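70 kDa protein (Xanthomonas sp., PDB 4B2N) is the latex oxygenase RoxA, a c-type diheme dioxygenase that cleaves rubber oxidatively and processively. Local coordinates at residues Leu41-Asp44 with Pro45-Val49; Gly253-Ser256 with Leu257-Ala260; Ala349-Pro352 with Lys353-Thr357. All coordinates share one frame; numbering follows the deposited sequence.

Contact 1: Leu41-Asp44 with Pro45-Val49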
loop_
_atom_site.group_PDB
_atom_site.type_symbol
_atom_site.label_atom_id
_atom_site.label_comp_id
_atom_site.label_asym_id
_atom_site.label_seq_id
_atom_site.Cartn_x
_atom_site.Cartn_y
_atom_site.Cartn_z
ATOM N N LEU A 41 16.577 -20.887 9.592
ATOM C CA LEU A 41 15.512 -20.324 8.759
ATOM C C LEU A 41 15.713 -20.664 7.264
ATOM O O LEU A 41 16.821 -20.551 6.732
ATOM C CB LEU A 41 15.472 -18.800 8.960
ATOM C CG LEU A 41 14.159 -18.056 8.642
ATOM C CD1 LEU A 41 12.973 -18.531 9.492
ATOM C CD2 LEU A 41 14.393 -16.564 8.819
ATOM N N PRO A 42 14.640 -20.980 6.533
ATOM C CA PRO A 42 14.792 -21.113 5.072
ATOM C C PRO A 42 15.351 -19.835 4.393
ATOM O O PRO A 42 15.109 -18.711 4.875
ATOM C CB PRO A 42 13.364 -21.362 4.582
ATOM C CG PRO A 42 12.656 -21.864 5.757
ATOM C CD PRO A 42 13.276 -21.270 6.975
ATOM N N VAL A 43 16.036 -20.000 3.250
ATOM C CA VAL A 43 16.550 -18.888 2.458
ATOM C C VAL A 43 15.317 -18.062 2.057
ATOM O O VAL A 43 14.255 -18.613 1.756
ATOM C CB VAL A 43 17.320 -19.403 1.192
ATOM C CG1 VAL A 43 17.466 -18.307 0.161
ATOM C CG2 VAL A 43 18.724 -19.939 1.557
ATOM N N ASP A 44 15.446 -16.745 2.072
ATOM C CA ASP A 44 14.340 -15.861 1.611
ATOM C C ASP A 44 14.600 -15.709 0.131
ATOM O O ASP A 44 15.570 -15.109 -0.228
ATOM C CB ASP A 44 14.469 -14.514 2.312
ATOM C CG ASP A 44 13.586 -13.422 1.716
ATOM O OD1 ASP A 44 12.724 -13.753 0.848
ATOM O OD2 ASP A 44 13.855 -12.216 2.031
ATOM N N PRO A 45 13.758 -16.294 -0.741
ATOM C CA PRO A 45 14.138 -16.249 -2.138
ATOM C C PRO A 45 14.313 -14.867 -2.781
ATOM O O PRO A 45 15.039 -14.743 -3.804
ATOM C CB PRO A 45 13.040 -17.050 -2.838
ATOM C CG PRO A 45 12.563 -17.998 -1.739
ATOM C CD PRO A 45 12.536 -17.083 -0.529
ATOM N N ARG A 46 13.593 -13.855 -2.256
ATOM C CA ARG A 46 13.802 -12.475 -2.676
ATOM C C ARG A 46 15.263 -12.095 -2.579
ATOM O O ARG A 46 15.714 -11.286 -3.368
ATOM C CB ARG A 46 12.985 -11.544 -1.753
ATOM C CG ARG A 46 11.508 -11.904 -1.846
ATOM C CD ARG A 46 10.667 -11.068 -0.910
ATOM N NE ARG A 46 11.275 -11.117 0.438
ATOM C CZ ARG A 46 11.067 -10.224 1.383
ATOM N NH1 ARG A 46 10.219 -9.231 1.158
ATOM N NH2 ARG A 46 11.794 -10.300 2.486
ATOM N N SER A 47 16.014 -12.676 -1.641
ATOM C CA SER A 47 17.361 -12.212 -1.378
ATOM C C SER A 47 18.284 -12.851 -2.434
ATOM O O SER A 47 19.426 -12.424 -2.582
ATOM C CB SER A 47 17.823 -12.603 0.035
ATOM O OG SER A 47 17.903 -14.035 0.084
ATOM N N LEU A 48 17.757 -13.800 -3.210
ATOM C CA LEU A 48 18.559 -14.418 -4.275
ATOM C C LEU A 48 18.585 -13.544 -5.519
ATOM O O LEU A 48 19.355 -13.809 -6.478
ATOM C CB LEU A 48 18.029 -15.824 -4.617
ATOM C CG LEU A 48 18.074 -16.805 -3.427
ATOM C CD1 LEU A 48 17.326 -18.034 -3.865
ATOM C CD2 LEU A 48 19.459 -17.214 -2.935
ATOM N N VAL A 49 17.725 -12.528 -5.563
ATOM C CA VAL A 49 17.562 -11.745 -6.813
ATOM C C VAL A 49 18.557 -10.586 -6.832
ATOM O O VAL A 49 18.250 -9.452 -6.481
ATOM C CB VAL A 49 16.110 -11.296 -7.028
ATOM C CG1 VAL A 49 15.944 -10.564 -8.336
ATOM C CG2 VAL A 49 15.167 -12.521 -6.918
#
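Two torsions bring Asp44 and Arg46 together: CG of Asp44 is anti to its backbone N (chi1 168°), and the Arg46 chain bends at chi3 (-50°), turning the NE/NH2 edge of the guanidinium toward the carboxylate. The salt bridge is side-on and two-pronged. Arg46 NE reaches Asp44 OD1 at 3.0 Å on the syn lone pair, and Arg46 NH2 meets Asp44 OD2 at 2.9 Å from above the carboxylate plane. Both oxygens lie close to the guanidinium plane, although the two planes are turned 34° apart. Asp44 OD1 takes a second donor, Arg46 N at 3.2 Å, from well above the carboxylate; this bond closes an Asx turn and, with the two salt-bridge bonds, restrains the carboxylate's rotation. The backbone of Asp44 is also doubly held. Asp44 O accepts Ser47 OG at 2.6 Å in the carbonyl plane and Ser47 N at 2.8 Å from above it. The Ser47 N bond has i to i+3 spacing and leads into the 3-10 segment 45-48. Val43 CG1 packs on Leu48 CD2 at 3.8 Å, the two side chains crossing at about a right angle. Arg46 NH1 makes weak hydrogen bonds to the carbonyls of Arg294 and Lys297, two residues that bind a heme c. The turn lies in the loop between helix 27-32, where Pro45 touches Pro27, and helix 88-104, where Leu41 touches Phe91.

Contact 2: Gly253-Ser256 with Leu257-Ala260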
loop_
_atom_site.group_PDB
_atom_site.type_symbol
_atom_site.label_atom_id
_atom_site.label_comp_id
_atom_site.label_asym_id
_atom_site.label_seq_id
_atom_site.Cartn_x
_atom_site.Cartn_y
_atom_site.Cartn_z
ATOM N N GLY A 253 2.006 10.395 -0.936
ATOM C CA GLY A 253 2.294 11.868 -0.888
ATOM C C GLY A 253 3.075 12.161 0.373
ATOM O O GLY A 253 3.793 13.178 0.453
ATOM N N LEU A 254 3.006 11.244 1.357
ATOM C CA LEU A 254 3.728 11.499 2.627
ATOM C C LEU A 254 5.210 11.556 2.347
ATOM O O LEU A 254 5.902 12.332 2.943
ATOM C CB LEU A 254 3.574 10.367 3.635
ATOM C CG LEU A 254 3.637 10.650 5.166
ATOM C CD1 LEU A 254 4.000 9.399 6.000
ATOM C CD2 LEU A 254 4.314 11.885 5.704
ATOM N N ILE A 255 5.673 10.690 1.457
ATOM C CA ILE A 255 7.083 10.625 1.155
ATOM C C ILE A 255 7.592 11.993 0.696
ATOM O O ILE A 255 8.678 12.385 1.073
ATOM C CB ILE A 255 7.388 9.547 0.050
ATOM C CG1 ILE A 255 6.972 8.169 0.540
ATOM C CG2 ILE A 255 8.886 9.613 -0.422
ATOM C CD1 ILE A 255 7.720 7.671 1.760
ATOM N N SER A 256 6.840 12.664 -0.186
ATOM C CA SER A 256 7.170 14.007 -0.677
ATOM C C SER A 256 7.097 14.983 0.411
ATOM O O SER A 256 7.821 15.969 0.380
ATOM C CB SER A 256 6.170 14.526 -1.758
ATOM O OG SER A 256 6.154 13.633 -2.864
ATOM N N LEU A 257 6.198 14.768 1.364
ATOM C CA LEU A 257 6.060 15.732 2.498
ATOM C C LEU A 257 7.166 15.670 3.560
ATOM O O LEU A 257 7.513 16.683 4.166
ATOM C CB LEU A 257 4.680 15.608 3.212
ATOM C CG LEU A 257 4.506 16.475 4.460
ATOM C CD1 LEU A 257 4.380 17.918 3.960
ATOM C CD2 LEU A 257 3.318 16.179 5.365
ATOM N N LEU A 258 7.584 14.446 3.912
ATOM C CA LEU A 258 8.667 14.175 4.876
ATOM C C LEU A 258 9.782 15.261 4.971
ATOM O O LEU A 258 10.035 15.799 6.087
ATOM C CB LEU A 258 9.275 12.746 4.604
ATOM C CG LEU A 258 8.339 11.545 4.871
ATOM C CD1 LEU A 258 9.040 10.273 4.514
ATOM C CD2 LEU A 258 7.912 11.509 6.350
ATOM N N PRO A 259 10.455 15.593 3.859
ATOM C CA PRO A 259 11.587 16.532 4.092
ATOM C C PRO A 259 11.195 17.954 4.420
ATOM O O PRO A 259 12.057 18.711 4.894
ATOM C CB PRO A 259 12.368 16.486 2.785
ATOM C CG PRO A 259 11.401 15.976 1.757
ATOM C CD PRO A 259 10.518 15.012 2.501
ATOM N N ALA A 260 9.922 18.302 4.199
ATOM C CA ALA A 260 9.403 19.608 4.610
ATOM C C ALA A 260 9.338 19.767 6.107
ATOM O O ALA A 260 9.561 20.840 6.576
ATOM C CB ALA A 260 7.999 19.845 4.047
#
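Leu258 lies between Leu254 and Ile255 and offers each of them a different methyl, crossing both side chains at a slant. Leu258 CD2 meets Leu254 CD2 at 3.7 Å, an i to i+4 pair one helical turn apart, while Leu258 CD1 faces Ile255 CD1 at 4.0 Å, an i to i+3 pair. The fork is set by the first torsion of Leu258: CG stands anti to the carbonyl carbon (chi1 -66°) and leans back along the helix toward the preceding turn, where Leu258 CG also comes within 3.2 Å of Leu254 O. Leu254 has its CG anti to the backbone N instead (chi1 -151°), which carries its CD2 toward Leu258 CD2. Leu257 is a looser neighbour of Leu254, with 4.4 Å between the CD2 atoms of Leu254 and Leu257, and its side chain also touches Trp600 and Ala604 of helix 599-607. Ile255 lies close to Phe301, a heme c-binding residue.

The backbone of helix 253-261 carries these groups through two alpha-helical bonds, Leu257 N to Gly253 O at 3.0 Å and the straighter Leu258 N to Leu254 O at 2.9 Å. The pattern then breaks at Pro259. Its nitrogen has no hydrogen to give, and Pro259 CD stands 3.5 Å from Ile255 O where an N-H would otherwise be directed. Ala260 N turns to Leu257 O at 2.9 Å, a bond of 3-10 spacing. The side-chain contacts across the turn are thus apolar, and the hydrogen bonds across it are backbone ones. Chemically, this implies a leucine and isoleucine face suited to apolar packing, and a proline kink that takes carbonyls out of the regular helical pattern, with Pro259 O accepting Arg474 NH1.

Contact 3: Ala349-Pro352 with Lys353-Thr357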
loop_
_atom_site.group_PDB
_atom_site.type_symbol
_atom_site.label_atom_id
_atom_site.label_comp_id
_atom_site.label_asym_id
_atom_site.label_seq_id
_atom_site.Cartn_x
_atom_site.Cartn_y
_atom_site.Cartn_z
ATOM N N ALA A 349 -5.363 -15.659 1.162
ATOM C CA ALA A 349 -6.540 -16.562 1.194
ATOM C C ALA A 349 -6.622 -17.393 -0.084
ATOM O O ALA A 349 -6.231 -16.923 -1.198
ATOM C CB ALA A 349 -7.831 -15.732 1.309
ATOM N N THR A 350 -7.113 -18.627 0.069
ATOM C CA THR A 350 -7.265 -19.509 -1.078
ATOM C C THR A 350 -8.673 -19.353 -1.620
ATOM O O THR A 350 -9.615 -19.026 -0.908
ATOM C CB THR A 350 -7.013 -21.007 -0.734
ATOM O OG1 THR A 350 -7.929 -21.392 0.306
ATOM C CG2 THR A 350 -5.576 -21.236 -0.292
ATOM N N TYR A 351 -8.824 -19.579 -2.901
ATOM C CA TYR A 351 -10.059 -19.235 -3.598
ATOM C C TYR A 351 -11.164 -20.117 -3.080
ATOM O O TYR A 351 -10.926 -21.317 -2.983
ATOM C CB TYR A 351 -9.827 -19.546 -5.041
ATOM C CG TYR A 351 -10.988 -19.206 -5.906
ATOM C CD1 TYR A 351 -11.220 -17.874 -6.285
ATOM C CD2 TYR A 351 -11.835 -20.214 -6.407
ATOM C CE1 TYR A 351 -12.298 -17.527 -7.079
ATOM C CE2 TYR A 351 -12.889 -19.882 -7.256
ATOM C CZ TYR A 351 -13.104 -18.548 -7.593
ATOM O OH TYR A 351 -14.142 -18.221 -8.427
ATOM N N PRO A 352 -12.330 -19.532 -2.669
ATOM C CA PRO A 352 -13.320 -20.335 -1.958
ATOM C C PRO A 352 -14.341 -21.050 -2.892
ATOM O O PRO A 352 -15.155 -21.843 -2.413
ATOM C CB PRO A 352 -14.002 -19.299 -1.034
ATOM C CG PRO A 352 -13.951 -18.040 -1.859
ATOM C CD PRO A 352 -12.778 -18.143 -2.817
ATOM N N LYS A 353 -14.292 -20.804 -4.199
ATOM C CA LYS A 353 -15.253 -21.486 -5.094
ATOM C C LYS A 353 -14.656 -22.577 -5.970
ATOM O O LYS A 353 -13.485 -22.966 -5.840
ATOM C CB LYS A 353 -16.050 -20.452 -5.891
ATOM C CG LYS A 353 -16.858 -19.676 -4.859
ATOM C CD LYS A 353 -17.962 -18.805 -5.373
ATOM C CE LYS A 353 -18.347 -17.927 -4.181
ATOM N NZ LYS A 353 -19.636 -18.286 -3.552
ATOM N N THR A 354 -15.505 -23.110 -6.841
ATOM C CA THR A 354 -15.121 -24.231 -7.644
ATOM C C THR A 354 -14.142 -23.824 -8.758
ATOM O O THR A 354 -14.260 -22.749 -9.358
ATOM C CB THR A 354 -16.394 -24.927 -8.218
ATOM O OG1 THR A 354 -15.962 -25.878 -9.179
ATOM C CG2 THR A 354 -17.301 -23.912 -8.958
ATOM N N ILE A 355 -13.176 -24.682 -9.024
ATOM C CA ILE A 355 -12.200 -24.451 -10.064
ATOM C C ILE A 355 -12.234 -25.635 -11.014
ATOM O O ILE A 355 -12.240 -26.784 -10.560
ATOM C CB ILE A 355 -10.769 -24.338 -9.524
ATOM C CG1 ILE A 355 -10.685 -23.139 -8.558
ATOM C CG2 ILE A 355 -9.790 -24.128 -10.660
ATOM C CD1 ILE A 355 -9.317 -22.890 -7.948
ATOM N N ASN A 356 -12.218 -25.336 -12.301
ATOM C CA ASN A 356 -12.102 -26.371 -13.375
ATOM C C ASN A 356 -10.656 -26.669 -13.552
ATOM O O ASN A 356 -9.959 -25.889 -14.127
ATOM C CB ASN A 356 -12.689 -25.838 -14.671
ATOM C CG ASN A 356 -12.717 -26.866 -15.782
ATOM O OD1 ASN A 356 -11.730 -27.515 -16.126
ATOM N ND2 ASN A 356 -13.885 -27.034 -16.327
ATOM N N THR A 357 -10.188 -27.806 -13.064
ATOM C CA THR A 357 -8.760 -28.074 -13.059
ATOM C C THR A 357 -8.168 -28.110 -14.469
ATOM O O THR A 357 -7.074 -27.591 -14.714
ATOM C CB THR A 357 -8.505 -29.402 -12.375
ATOM O OG1 THR A 357 -8.863 -29.229 -11.020
ATOM C CG2 THR A 357 -7.024 -29.822 -12.455
HETATM O O HOH W 1 -15.269 -20.132 -9.726
#
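The shortest polar bond here runs through water: Tyr351 OH lies 2.6 Å from a water that donates to Thr354 O at 2.8 Å, tying the phenol to the backbone three residues on. The setting is the irregular linker between helix 333-345 and helix 357-369, at the surface of the protein, which leads into an N-cap at Asn356. The bridging water sits at the edge of the Tyr351 ring, in its plane, as expected for a partner of the phenol oxygen.

The first torsion of Tyr351 (chi1 -178°) turns the CD2-CE2 edge of the ring toward the following residues. That edge runs alongside the backbone of Lys353: Lys353 O lies near the ring plane, 3.3 Å from Tyr351 CD2, a placement in which the weakly positive edge hydrogens probably face the carbonyl. Lys353 CB closes on Tyr351 CE2 at 3.5 Å, the two side chains meeting at a slant. Ile355 adds an apolar touch, Ile355 CG1 to Tyr351 CD2 at 3.8 Å, from an oblique direction. No direct hydrogen bond joins 349-352 to 353-357.

Aromatic neighbours complete the setting. Tyr351 meets Trp510 edge-to-face and Trp562 with ring planes at about 65°; Trp562 also takes Lys353 in a cation-pi contact, while Ile355 lies against Glu657 and Lys660 of helix 649-660. The linker ends at the N-cap of helix 357-369, where Asn356 OD1 accepts the backbone N of Leu359.

Overall arrangement
The three contacts follow one another along the chain without touching. Contacts 1 and 2 have centres about 32 Å apart, contacts 1 and 3 about 28 Å, and in both cases the nearest atoms are about 17 Å apart. Contacts 2 and 3 lie on opposite sides of the chain's centre, about 42 Å between centres and about 27 Å between nearest atoms. Contacts 1 and 2 both approach residues of one heme c site: Arg46 is near Arg294 and Lys297, Ile255 near Phe301. The side chain of Arg46 is about 8 Å from a bound heme c, that of Ile255 about 7 Å. Contact 3 is more peripheral, with the Tyr351 side chain about 13 Å from a heme c.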